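Long-range contacts in Melibiose/raffinose/stachyose-binding protein MelE (PDB 4R6H), which binds melibiose, raffinose and stachyose as the solute-binding component of the ABC transporter MelEDC-MsmX, which imports them: residues 202-207 and 290-295; 206-211 and 369-374; 334-339 and 350-355; 378-383 and 414-419. One frame throughout, in Å; residues are numbered along the deposited sequence. Where two conformers were deposited one is given.

Following the chain from the N terminus, the end of helix 192-206 and the loop after it supply the first half of two contacts. Contact 1 closes a loop of 82 residues, tying the end of this helix to the chain leaving strand 287-291. Contact 2 starts from the same stretch, shares L206 and I207, and closes a longer loop at strand 370-372. Both reach the same mixed sheet. Contact 3 is nested inside the loop of contact 2 and joins helix 333-343 to the loop that follows it. Contact 4 comes last, between residues 378-383, which hold a turn, and helix 401-420. I207 CD1 touches Y378 CE2 at 3.6 Å, which links contacts 1 and 2 to contact 4.

Contact 1 (202-207 and 290-295); sequences ATPLLI and IPTPAI
This is a buried, mainly apolar contact in which P204 and L205 meet I295. It joins the C-terminal end of helix 192-206 to the loop leaving strand 287-291, a strand of the mixed sheet. P204 and I295 make up the larger part of the interface. The proline ring lies against the 292-295 backbone. Its CG reaches P293 O at 3.5 Å, and its CB lies 4.0 Å from A294 CA. T292 CG2 also approaches the P204 ring.

I295 closes over the helix end. Its CG1 stands anti to the carbonyl carbon (chi1 -75°), and the chain then extends to place CD1 against the helix. CD1 lies 3.8 Å from L205 N and 3.9 Å from L205 CB. The same methyl is 4.0 Å from P204 CG, so it packs where the two helix residues adjoin. The other branch, CG2, meets L205 CD1.

The helix is kinked at P204, whose nitrogen carries no hydrogen for the preceding turn. No direct hydrogen bond crosses the contact. One water bridges it instead: it donates to P204 O at 2.8 Å and accepts from I295 N at 2.9 Å. T292 OG1 turns to other partners, Q200 NE2 and, more weakly, D143 O. H296, next in the chain, bonds through NE2 to L205 O.

Between residues 202-207 and 290-295 themselves, the chemistry implies a joint held by van der Waals packing and one water. P293 O faces P204 CG and has no hydrogen-bond partner in the model, a small polar cost within the buried surface.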
loop_
_atom_site.group_PDB
_atom_site.type_symbol
_atom_site.label_atom_id
_atom_site.label_comp_id
_atom_site.label_asym_id
_atom_site.label_seq_id
_atom_site.Cartn_x
_atom_site.Cartn_y
_atom_site.Cartn_z
ATOM N N ALA A 202 -10.267 -7.827 0.312
ATOM C CA ALA A 202 -10.030 -9.143 0.919
ATOM C C ALA A 202 -9.806 -9.051 2.422
ATOM O O ALA A 202 -10.156 -9.951 3.173
ATOM C CB ALA A 202 -8.813 -9.804 0.287
ATOM N N THR A 203 -9.238 -7.938 2.898
ATOM C CA THR A 203 -9.027 -7.732 4.335
ATOM C C THR A 203 -10.329 -7.662 5.169
ATOM O O THR A 203 -10.494 -8.508 6.078
ATOM C CB THR A 203 -8.048 -6.548 4.568
ATOM O OG1 THR A 203 -6.715 -6.932 4.147
ATOM C CG2 THR A 203 -7.971 -6.113 6.008
ATOM N N PRO A 204 -11.271 -6.755 4.841
ATOM C CA PRO A 204 -12.543 -6.806 5.604
ATOM C C PRO A 204 -13.280 -8.112 5.358
ATOM O O PRO A 204 -14.000 -8.587 6.260
ATOM C CB PRO A 204 -13.333 -5.624 5.059
ATOM C CG PRO A 204 -12.655 -5.170 3.805
ATOM C CD PRO A 204 -11.207 -5.564 3.967
ATOM N N LEU A 205 -13.113 -8.743 4.202
ATOM C CA LEU A 205 -13.873 -9.983 3.940
ATOM C C LEU A 205 -13.357 -11.131 4.782
ATOM O O LEU A 205 -14.164 -11.863 5.366
ATOM C CB LEU A 205 -13.813 -10.366 2.481
ATOM C CG LEU A 205 -14.540 -11.663 2.058
ATOM C CD1 LEU A 205 -16.015 -11.472 2.202
ATOM C CD2 LEU A 205 -14.163 -11.988 0.643
ATOM N N LEU A 206 -12.044 -11.262 4.894
ATOM C CA LEU A 206 -11.428 -12.499 5.347
ATOM C C LEU A 206 -10.553 -12.393 6.594
ATOM O O LEU A 206 -10.163 -13.417 7.131
ATOM C CB LEU A 206 -10.604 -13.161 4.214
ATOM C CG LEU A 206 -11.313 -13.422 2.896
ATOM C CD1 LEU A 206 -10.361 -13.817 1.797
ATOM C CD2 LEU A 206 -12.362 -14.509 3.093
ATOM N N ILE A 207 -10.223 -11.169 7.008
ATOM C CA ILE A 207 -9.227 -10.938 8.039
ATOM C C ILE A 207 -9.714 -10.222 9.281
ATOM O O ILE A 207 -9.480 -10.715 10.389
ATOM C CB ILE A 207 -8.007 -10.164 7.465
ATOM C CG1 ILE A 207 -7.421 -10.873 6.235
ATOM C CG2 ILE A 207 -6.953 -9.965 8.531
ATOM C CD1 ILE A 207 -6.994 -12.320 6.443
ATOM N N ILE A 290 -11.316 8.081 2.633
ATOM C CA ILE A 290 -11.951 7.367 3.719
ATOM C C ILE A 290 -11.343 5.976 3.804
ATOM O O ILE A 290 -10.820 5.472 2.827
ATOM C CB ILE A 290 -13.501 7.275 3.555
ATOM C CG1 ILE A 290 -13.878 6.568 2.261
ATOM C CG2 ILE A 290 -14.111 8.657 3.638
ATOM C CD1 ILE A 290 -15.390 6.488 2.098
ATOM N N PRO A 291 -11.451 5.348 4.995
ATOM C CA PRO A 291 -10.952 3.997 5.154
ATOM C C PRO A 291 -11.715 3.021 4.244
ATOM O O PRO A 291 -12.811 3.329 3.743
ATOM C CB PRO A 291 -11.261 3.671 6.623
ATOM C CG PRO A 291 -11.654 4.913 7.282
ATOM C CD PRO A 291 -11.971 5.922 6.238
ATOM N N THR A 292 -11.152 1.848 4.070
ATOM C CA THR A 292 -11.814 0.778 3.321
ATOM C C THR A 292 -13.063 0.354 4.070
ATOM O O THR A 292 -12.976 0.022 5.250
ATOM C CB THR A 292 -10.880 -0.442 3.152
ATOM O OG1 THR A 292 -9.700 -0.043 2.438
ATOM C CG2 THR A 292 -11.542 -1.537 2.351
ATOM N N PRO A 293 -14.237 0.382 3.401
ATOM C CA PRO A 293 -15.446 -0.076 4.089
ATOM C C PRO A 293 -15.373 -1.514 4.579
ATOM O O PRO A 293 -14.786 -2.382 3.924
ATOM C CB PRO A 293 -16.511 0.068 3.016
ATOM C CG PRO A 293 -16.041 1.191 2.135
ATOM C CD PRO A 293 -14.529 0.977 2.096
ATOM N N ALA A 294 -16.041 -1.746 5.705
ATOM C CA ALA A 294 -16.213 -3.076 6.258
ATOM C C ALA A 294 -17.244 -3.870 5.453
ATOM O O ALA A 294 -18.038 -3.308 4.700
ATOM C CB ALA A 294 -16.681 -2.959 7.702
ATOM N N ILE A 295 -17.186 -5.191 5.642
ATOM C CA ILE A 295 -18.075 -6.112 4.938
ATOM C C ILE A 295 -19.000 -6.866 5.879
ATOM O O ILE A 295 -20.176 -7.056 5.540
ATOM C CB ILE A 295 -17.232 -7.060 4.047
ATOM C CG1 ILE A 295 -16.750 -6.278 2.819
ATOM C CG2 ILE A 295 -18.044 -8.285 3.542
ATOM C CD1 ILE A 295 -15.670 -6.975 2.000
HETATM O O HOH W 1 -15.716 -6.824 7.537
#

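Contact 2 (206-211 and 369-374); sequences LITDPA and KVEPYF
F374 meets I207 and L206 at the tightly packed, buried end of this contact, while E371 and T208 form its more solvent-exposed side. The I207 CG1 branch comes at the edge of the F374 ring, near the ring plane. CG1 lies 3.7 Å from F374 CD1, and the terminal I207 CD1 lies 3.7 Å from F374 CE1. L206 reaches the far end of the ring obliquely, with its CD1 at 3.7 Å from F374 CZ. The ring is put there by its first torsion, with CG anti to the backbone N (chi1 176°). A202 and L218 also touch it, so helices 192-206 and 215-220 both contribute to its surroundings.

The contact joins the loop after helix 192-206 to strand 370-372, which pairs in parallel with strand 303-306 of the mixed sheet. Y373 is the N-cap residue of helix 374-378, so F374 stands at the start of that helix. Its ring therefore packs just where the chain passes from the sheet into the helix.

Away from the ring, the second branch of I207 touches E371. I207 CG2 lies 3.4 Å from E371 OE1, a carbon-to-oxygen approach and not a hydrogen bond. The glutamate chain bends at chi2 (-76°), which turns the carboxylate toward I207. Its CG meets the T208 methyl, CG2, at 3.8 Å. E371 and T208 are partly exposed, and T208 is the more loosely held, with less of it covered than of I207. The T208 hydroxyl is used in a different direction, through a hydrogen bond of OG1 with D299 OD2.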
loop_
_atom_site.group_PDB
_atom_site.type_symbol
_atom_site.label_atom_id
_atom_site.label_comp_id
_atom_site.label_asym_id
_atom_site.label_seq_id
_atom_site.Cartn_x
_atom_site.Cartn_y
_atom_site.Cartn_z
ATOM N N LEU A 206 -12.044 -11.262 4.894
ATOM C CA LEU A 206 -11.428 -12.499 5.347
ATOM C C LEU A 206 -10.553 -12.393 6.594
ATOM O O LEU A 206 -10.163 -13.417 7.131
ATOM C CB LEU A 206 -10.604 -13.161 4.214
ATOM C CG LEU A 206 -11.313 -13.422 2.896
ATOM C CD1 LEU A 206 -10.361 -13.817 1.797
ATOM C CD2 LEU A 206 -12.362 -14.509 3.093
ATOM N N ILE A 207 -10.223 -11.169 7.008
ATOM C CA ILE A 207 -9.227 -10.938 8.039
ATOM C C ILE A 207 -9.714 -10.222 9.281
ATOM O O ILE A 207 -9.480 -10.715 10.389
ATOM C CB ILE A 207 -8.007 -10.164 7.465
ATOM C CG1 ILE A 207 -7.421 -10.873 6.235
ATOM C CG2 ILE A 207 -6.953 -9.965 8.531
ATOM C CD1 ILE A 207 -6.994 -12.320 6.443
ATOM N N THR A 208 -10.395 -9.082 9.155
ATOM C CA THR A 208 -10.577 -8.183 10.302
ATOM C C THR A 208 -11.586 -8.677 11.340
ATOM O O THR A 208 -11.449 -8.333 12.529
ATOM C CB THR A 208 -10.936 -6.759 9.900
ATOM O OG1 THR A 208 -12.021 -6.769 8.982
ATOM C CG2 THR A 208 -9.741 -6.087 9.222
ATOM N N ASP A 209 -12.588 -9.434 10.917
ATOM C CA ASP A 209 -13.690 -9.819 11.862
ATOM C C ASP A 209 -13.331 -11.145 12.513
ATOM O O ASP A 209 -13.215 -12.137 11.847
ATOM C CB ASP A 209 -15.012 -9.873 11.111
ATOM C CG ASP A 209 -16.195 -10.114 12.009
ATOM O OD1 ASP A 209 -16.048 -10.115 13.237
ATOM O OD2 ASP A 209 -17.274 -10.307 11.446
ATOM N N PRO A 210 -13.131 -11.144 13.855
ATOM C CA PRO A 210 -12.725 -12.406 14.515
ATOM C C PRO A 210 -13.715 -13.563 14.291
ATOM O O PRO A 210 -13.296 -14.706 14.134
ATOM C CB PRO A 210 -12.645 -12.040 16.006
ATOM C CG PRO A 210 -12.969 -10.606 16.131
ATOM C CD PRO A 210 -13.273 -10.011 14.783
ATOM N N ALA A 211 -15.010 -13.255 14.197
ATOM C CA ALA A 211 -16.004 -14.291 13.947
ATOM C C ALA A 211 -16.107 -14.721 12.477
ATOM O O ALA A 211 -16.777 -15.699 12.178
ATOM C CB ALA A 211 -17.367 -13.828 14.444
ATOM N N LYS A 369 -7.972 1.491 12.596
ATOM C CA LYS A 369 -6.822 0.624 12.652
ATOM C C LYS A 369 -6.218 0.389 11.272
ATOM O O LYS A 369 -6.818 0.786 10.239
ATOM C CB LYS A 369 -7.202 -0.701 13.355
ATOM C CG LYS A 369 -7.740 -0.506 14.778
ATOM C CD LYS A 369 -6.719 0.060 15.728
ATOM C CE LYS A 369 -7.317 0.301 17.109
ATOM N NZ LYS A 369 -6.949 1.656 17.612
ATOM N N VAL A 370 -5.048 -0.237 11.272
ATOM C CA VAL A 370 -4.314 -0.496 10.046
ATOM C C VAL A 370 -4.091 -1.978 9.902
ATOM O O VAL A 370 -3.729 -2.667 10.887
ATOM C CB VAL A 370 -2.957 0.245 10.010
ATOM C CG1 VAL A 370 -2.169 -0.133 8.756
ATOM C CG2 VAL A 370 -3.207 1.749 10.067
ATOM N N GLU A 371 -4.317 -2.466 8.693
ATOM C CA GLU A 371 -4.031 -3.842 8.349
ATOM C C GLU A 371 -3.014 -3.883 7.202
ATOM O O GLU A 371 -3.110 -3.099 6.238
ATOM C CB GLU A 371 -5.301 -4.580 7.896
ATOM C CG GLU A 371 -6.103 -5.149 9.067
ATOM C CD GLU A 371 -5.442 -6.401 9.613
ATOM O OE1 GLU A 371 -4.957 -7.259 8.825
ATOM O OE2 GLU A 371 -5.368 -6.476 10.854
ATOM N N PRO A 372 -2.061 -4.814 7.252
ATOM C CA PRO A 372 -1.165 -4.957 6.125
ATOM C C PRO A 372 -1.866 -5.407 4.859
ATOM O O PRO A 372 -2.931 -6.053 4.910
ATOM C CB PRO A 372 -0.159 -6.038 6.596
ATOM C CG PRO A 372 -0.931 -6.811 7.624
ATOM C CD PRO A 372 -1.816 -5.819 8.307
ATOM N N TYR A 373 -1.286 -5.141 3.704
ATOM C CA TYR A 373 -1.873 -5.638 2.467
ATOM C C TYR A 373 -2.059 -7.143 2.489
ATOM O O TYR A 373 -1.147 -7.912 2.802
ATOM C CB TYR A 373 -1.067 -5.211 1.235
ATOM C CG TYR A 373 -1.628 -3.955 0.623
ATOM C CD1 TYR A 373 -2.735 -4.008 -0.217
ATOM C CD2 TYR A 373 -1.102 -2.721 0.937
ATOM C CE1 TYR A 373 -3.267 -2.868 -0.761
ATOM C CE2 TYR A 373 -1.629 -1.566 0.400
ATOM C CZ TYR A 373 -2.708 -1.651 -0.451
ATOM O OH TYR A 373 -3.250 -0.518 -0.995
ATOM N N PHE A 374 -3.264 -7.567 2.147
ATOM C CA PHE A 374 -3.669 -8.972 2.251
ATOM C C PHE A 374 -2.688 -9.878 1.510
ATOM O O PHE A 374 -2.286 -10.958 2.034
ATOM C CB PHE A 374 -5.086 -9.111 1.674
ATOM C CG PHE A 374 -5.611 -10.508 1.615
ATOM C CD1 PHE A 374 -6.193 -11.066 2.740
ATOM C CD2 PHE A 374 -5.597 -11.212 0.438
ATOM C CE1 PHE A 374 -6.738 -12.320 2.702
ATOM C CE2 PHE A 374 -6.143 -12.502 0.395
ATOM C CZ PHE A 374 -6.708 -13.031 1.529
#

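Contact 3 (334-339 and 350-355); sequences ANAKQM and TNVKAD
K337 and V352 carry most of this contact, and A336 adds a smaller share. Both K337 and A336 lie on helix 333-343. V352 belongs to the loop that follows, which folds back over that helix.

V352 points its two methyls at different places on the helix. CG1 packs on the K337 backbone, 3.7 Å from K337 N, and lies 3.8 Å from K337 CB. CG2 reaches A336 CB at 4.0 Å. The first torsion (chi1 179°) sets CG1 anti to the valine N and CG2 anti to its carbonyl carbon, so the two branches span neighbouring helix residues. V352 is buried here, and S347 also touches it.

K337 runs outward alongside the loop. Its chain is extended as far as CE and bends only at chi4 (-71°). On the way, CG passes A354 CA at 4.2 Å, and CE lies 3.7 Å from K353 O. The ammonium group ends in a salt bridge with E341 OE2, one turn further along the same helix. E341 OE2 also accepts from D355 N, so one carboxylate oxygen serves both helix and loop. K337 NZ stays 5.5 Å from D355 OD2, too far for a salt bridge.

The chemistry is thus divided. Valine and alanine methyls form the buried side, and the lysine methylenes cover the loop on the solvent-exposed side. The two segments share no hydrogen bond of their own, but a polar link between them runs through E341.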
loop_
_atom_site.group_PDB
_atom_site.type_symbol
_atom_site.label_atom_id
_atom_site.label_comp_id
_atom_site.label_asym_id
_atom_site.label_seq_id
_atom_site.Cartn_x
_atom_site.Cartn_y
_atom_site.Cartn_z
ATOM N N ALA A 334 13.306 16.469 11.923
ATOM C CA ALA A 334 13.327 17.294 10.735
ATOM C C ALA A 334 13.564 16.466 9.505
ATOM O O ALA A 334 12.945 16.702 8.462
ATOM C CB ALA A 334 14.376 18.393 10.809
ATOM N N ASN A 335 14.475 15.482 9.611
ATOM C CA ASN A 335 14.736 14.597 8.478
ATOM C C ASN A 335 13.557 13.667 8.156
ATOM O O ASN A 335 13.205 13.461 6.983
ATOM C CB ASN A 335 15.996 13.781 8.716
ATOM C CG ASN A 335 17.239 14.659 8.842
ATOM O OD1 ASN A 335 17.284 15.744 8.280
ATOM N ND2 ASN A 335 18.245 14.183 9.546
ATOM N N ALA A 336 12.953 13.122 9.183
ATOM C CA ALA A 336 11.807 12.226 8.982
ATOM C C ALA A 336 10.646 12.972 8.386
ATOM O O ALA A 336 9.948 12.437 7.526
ATOM C CB ALA A 336 11.405 11.559 10.276
ATOM N N LYS A 337 10.461 14.225 8.784
ATOM C CA LYS A 337 9.377 15.038 8.216
ATOM C C LYS A 337 9.617 15.306 6.737
ATOM O O LYS A 337 8.727 15.137 5.881
ATOM C CB LYS A 337 9.238 16.355 9.005
ATOM C CG LYS A 337 8.122 17.282 8.540
ATOM C CD LYS A 337 8.078 18.501 9.451
ATOM C CE LYS A 337 6.918 19.425 9.147
ATOM N NZ LYS A 337 7.074 20.158 7.870
ATOM N N GLN A 338 10.852 15.696 6.407
ATOM C CA GLN A 338 11.228 15.952 5.037
ATOM C C GLN A 338 11.044 14.743 4.126
ATOM O O GLN A 338 10.432 14.805 3.045
ATOM C CB GLN A 338 12.652 16.507 4.988
ATOM C CG GLN A 338 13.121 16.861 3.607
ATOM C CD GLN A 338 14.535 17.404 3.622
ATOM O OE1 GLN A 338 15.106 17.605 4.681
ATOM N NE2 GLN A 338 15.104 17.586 2.445
ATOM N N MET A 339 11.578 13.605 4.567
ATOM C CA MET A 339 11.448 12.402 3.764
ATOM C C MET A 339 9.982 11.982 3.598
ATOM O O MET A 339 9.555 11.673 2.502
ATOM C CB MET A 339 12.289 11.280 4.343
ATOM C CG MET A 339 12.432 10.060 3.475
ATOM S SD MET A 339 13.442 10.330 1.989
ATOM C CE MET A 339 12.216 10.376 0.684
ATOM N N THR A 350 5.562 8.879 15.839
ATOM C CA THR A 350 4.473 9.676 16.406
ATOM C C THR A 350 4.905 11.111 16.687
ATOM O O THR A 350 4.040 11.993 16.828
ATOM C CB THR A 350 3.992 9.043 17.715
ATOM O OG1 THR A 350 5.098 8.959 18.624
ATOM C CG2 THR A 350 3.413 7.698 17.463
ATOM N N ASN A 351 6.203 11.378 16.775
ATOM C CA ASN A 351 6.707 12.712 17.121
ATOM C C ASN A 351 6.943 13.554 15.870
ATOM O O ASN A 351 7.597 14.582 15.945
ATOM C CB ASN A 351 8.014 12.633 17.940
ATOM C CG ASN A 351 9.157 11.930 17.199
ATOM O OD1 ASN A 351 8.920 10.964 16.483
ATOM N ND2 ASN A 351 10.393 12.368 17.408
ATOM N N VAL A 352 6.452 13.071 14.727
ATOM C CA VAL A 352 6.675 13.729 13.445
ATOM C C VAL A 352 5.349 13.922 12.767
ATOM O O VAL A 352 4.603 12.969 12.522
ATOM C CB VAL A 352 7.530 12.863 12.510
ATOM C CG1 VAL A 352 7.731 13.572 11.175
ATOM C CG2 VAL A 352 8.845 12.530 13.179
ATOM N N LYS A 353 5.020 15.162 12.450
ATOM C CA LYS A 353 3.756 15.415 11.822
ATOM C C LYS A 353 4.015 16.016 10.451
ATOM O O LYS A 353 4.100 17.229 10.262
ATOM C CB LYS A 353 2.857 16.305 12.695
ATOM C CG LYS A 353 2.307 15.588 13.933
ATOM C CD LYS A 353 1.200 14.621 13.514
ATOM C CE LYS A 353 0.411 14.063 14.689
ATOM N NZ LYS A 353 -0.603 13.078 14.208
ATOM N N ALA A 354 4.129 15.136 9.462
ATOM C CA ALA A 354 4.381 15.514 8.082
ATOM C C ALA A 354 3.180 16.288 7.539
ATOM O O ALA A 354 2.045 15.859 7.720
ATOM C CB ALA A 354 4.612 14.300 7.202
ATOM N N ASP A 355 3.458 17.413 6.881
ATOM C CA ASP A 355 2.435 18.272 6.315
ATOM C C ASP A 355 2.077 17.761 4.940
ATOM O O ASP A 355 2.640 18.169 3.933
ATOM C CB ASP A 355 2.956 19.701 6.295
ATOM C CG ASP A 355 1.982 20.697 5.707
ATOM O OD1 ASP A 355 0.854 20.328 5.408
ATOM O OD2 ASP A 355 2.375 21.866 5.492
#

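Contact 4 (378-383 and 414-419); sequences YLPNGM and RLREQS
A type II beta turn, P380 to M383, packs here against the C-terminal helix 401-420. The turn links helix 374-378 to helix 383-395, and G382 is the N-cap residue of the latter. The turn is closed by a bond from M383 N to P380 O. L415 and P380 bury most of the surface.

The P380 ring lies across two successive helix side chains, at about a right angle to each. Its CG is 3.8 Å from L415 CB and 3.7 Å from R416 CG. L415 reaches further into the turn, and its two methyls part there. CD1 lies 3.7 Å from G382 C and 3.8 Å from M383 SD, while CD2 approaches N381 O. G382 lies beside L415 and has the positive phi (112°) usual for the third residue of a type II turn. Y412, on the same helix, also touches P380 and M383.

The polar links between the segments pass through two waters. One joins the turn to the helix, donating to both N381 O and L415 O. The other joins Y378, just before the turn, to R416: it donates to Y378 O and accepts from R416 NH1, which also bonds to I219 O in helix 215-220. This second water lies in the plane of the R416 guanidinium, at its edge, 3.1 Å from NH1.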
loop_
_atom_site.group_PDB
_atom_site.type_symbol
_atom_site.label_atom_id
_atom_site.label_comp_id
_atom_site.label_asym_id
_atom_site.label_seq_id
_atom_site.Cartn_x
_atom_site.Cartn_y
_atom_site.Cartn_z
ATOM N N TYR A 378 -0.869 -13.053 3.331
ATOM C CA TYR A 378 -1.752 -14.225 3.310
ATOM C C TYR A 378 -1.710 -15.068 2.044
ATOM O O TYR A 378 -2.245 -16.173 2.049
ATOM C CB TYR A 378 -3.190 -13.785 3.639
ATOM C CG TYR A 378 -3.305 -13.257 5.037
ATOM C CD1 TYR A 378 -3.205 -14.132 6.116
ATOM C CD2 TYR A 378 -3.465 -11.908 5.317
ATOM C CE1 TYR A 378 -3.257 -13.685 7.422
ATOM C CE2 TYR A 378 -3.532 -11.439 6.606
ATOM C CZ TYR A 378 -3.409 -12.325 7.676
ATOM O OH TYR A 378 -3.485 -11.882 8.985
ATOM N N LEU A 379 -1.071 -14.574 0.968
ATOM C CA LEU A 379 -1.019 -15.232 -0.306
ATOM C C LEU A 379 0.429 -15.482 -0.712
ATOM O O LEU A 379 1.330 -14.676 -0.383
ATOM C CB LEU A 379 -1.705 -14.376 -1.387
ATOM C CG LEU A 379 -3.201 -14.132 -1.171
ATOM C CD1 LEU A 379 -3.783 -13.362 -2.296
ATOM C CD2 LEU A 379 -3.977 -15.435 -0.943
ATOM N N PRO A 380 0.649 -16.566 -1.451
ATOM C CA PRO A 380 2.002 -16.774 -1.972
ATOM C C PRO A 380 2.390 -15.702 -2.982
ATOM O O PRO A 380 1.549 -15.125 -3.684
ATOM C CB PRO A 380 1.900 -18.134 -2.655
ATOM C CG PRO A 380 0.456 -18.314 -2.987
ATOM C CD PRO A 380 -0.289 -17.612 -1.894
ATOM N N ASN A 381 3.687 -15.429 -3.046
ATOM C CA ASN A 381 4.198 -14.462 -3.972
ATOM C C ASN A 381 3.805 -14.829 -5.389
ATOM O O ASN A 381 3.927 -15.993 -5.798
ATOM C CB ASN A 381 5.732 -14.412 -3.830
ATOM C CG ASN A 381 6.362 -13.278 -4.609
ATOM O OD1 ASN A 381 5.769 -12.216 -4.798
ATOM N ND2 ASN A 381 7.591 -13.495 -5.040
ATOM N N GLY A 382 3.313 -13.835 -6.143
ATOM C CA GLY A 382 2.800 -14.053 -7.471
ATOM C C GLY A 382 1.290 -13.849 -7.580
ATOM O O GLY A 382 0.775 -13.727 -8.672
ATOM N N MET A 383 0.584 -13.826 -6.452
ATOM C CA MET A 383 -0.897 -13.756 -6.511
ATOM C C MET A 383 -1.421 -12.362 -6.891
ATOM O O MET A 383 -2.527 -12.233 -7.386
ATOM C CB MET A 383 -1.530 -14.222 -5.197
ATOM C CG MET A 383 -1.527 -15.727 -5.014
ATOM S SD MET A 383 -2.537 -16.669 -6.178
ATOM C CE MET A 383 -4.205 -16.309 -5.555
ATOM N N ARG A 414 -0.688 -23.808 -6.791
ATOM C CA ARG A 414 0.517 -23.857 -7.629
ATOM C C ARG A 414 1.650 -22.997 -7.073
ATOM O O ARG A 414 2.805 -23.437 -7.003
ATOM C CB ARG A 414 0.221 -23.428 -9.053
ATOM C CG ARG A 414 1.436 -23.548 -9.969
ATOM C CD ARG A 414 1.122 -23.161 -11.403
ATOM N NE ARG A 414 0.814 -21.731 -11.537
ATOM C CZ ARG A 414 1.716 -20.746 -11.517
ATOM N NH1 ARG A 414 3.016 -21.002 -11.359
ATOM N NH2 ARG A 414 1.311 -19.479 -11.659
ATOM N N LEU A 415 1.337 -21.758 -6.704
ATOM C CA LEU A 415 2.373 -20.831 -6.262
ATOM C C LEU A 415 2.895 -21.169 -4.877
ATOM O O LEU A 415 4.062 -20.916 -4.581
ATOM C CB LEU A 415 1.881 -19.384 -6.340
ATOM C CG LEU A 415 1.713 -18.829 -7.748
ATOM C CD1 LEU A 415 0.872 -17.551 -7.703
ATOM C CD2 LEU A 415 3.087 -18.526 -8.338
ATOM N N ARG A 416 2.042 -21.740 -4.021
ATOM C CA ARG A 416 2.513 -22.292 -2.746
ATOM C C ARG A 416 3.462 -23.442 -2.989
ATOM O O ARG A 416 4.476 -23.553 -2.317
ATOM C CB ARG A 416 1.360 -22.758 -1.860
ATOM C CG ARG A 416 0.580 -21.618 -1.235
ATOM C CD ARG A 416 -0.662 -22.116 -0.491
ATOM N NE ARG A 416 -0.324 -23.070 0.564
ATOM C CZ ARG A 416 -0.048 -22.746 1.822
ATOM N NH1 ARG A 416 -0.086 -21.486 2.232
ATOM N NH2 ARG A 416 0.267 -23.705 2.693
ATOM N N GLU A 417 3.117 -24.304 -3.948
ATOM C CA GLU A 417 3.917 -25.507 -4.250
ATOM C C GLU A 417 5.282 -25.140 -4.831
ATOM O O GLU A 417 6.256 -25.859 -4.628
ATOM C CB GLU A 417 3.169 -26.402 -5.229
ATOM C CG GLU A 417 3.679 -27.826 -5.294
ATOM C CD GLU A 417 2.733 -28.717 -6.065
ATOM O OE1 GLU A 417 2.029 -28.197 -6.962
ATOM O OE2 GLU A 417 2.690 -29.930 -5.766
ATOM N N GLN A 418 5.327 -24.021 -5.553
ATOM C CA GLN A 418 6.557 -23.502 -6.155
ATOM C C GLN A 418 7.410 -22.709 -5.141
ATOM O O GLN A 418 8.623 -22.912 -5.061
ATOM C CB GLN A 418 6.189 -22.667 -7.387
ATOM C CG GLN A 418 7.211 -21.637 -7.847
ATOM C CD GLN A 418 6.766 -20.959 -9.129
ATOM O OE1 GLN A 418 6.486 -21.627 -10.126
ATOM N NE2 GLN A 418 6.687 -19.633 -9.110
ATOM N N SER A 419 6.783 -21.816 -4.372
ATOM C CA SER A 419 7.483 -21.115 -3.265
ATOM C C SER A 419 8.065 -22.105 -2.253
ATOM O O SER A 419 9.157 -21.889 -1.726
ATOM C CB SER A 419 6.576 -20.097 -2.545
ATOM O OG SER A 419 5.684 -20.714 -1.629
HETATM O O HOH W 2 -0.526 -18.512 1.374
HETATM O O HOH W 3 5.277 -18.112 -4.848
#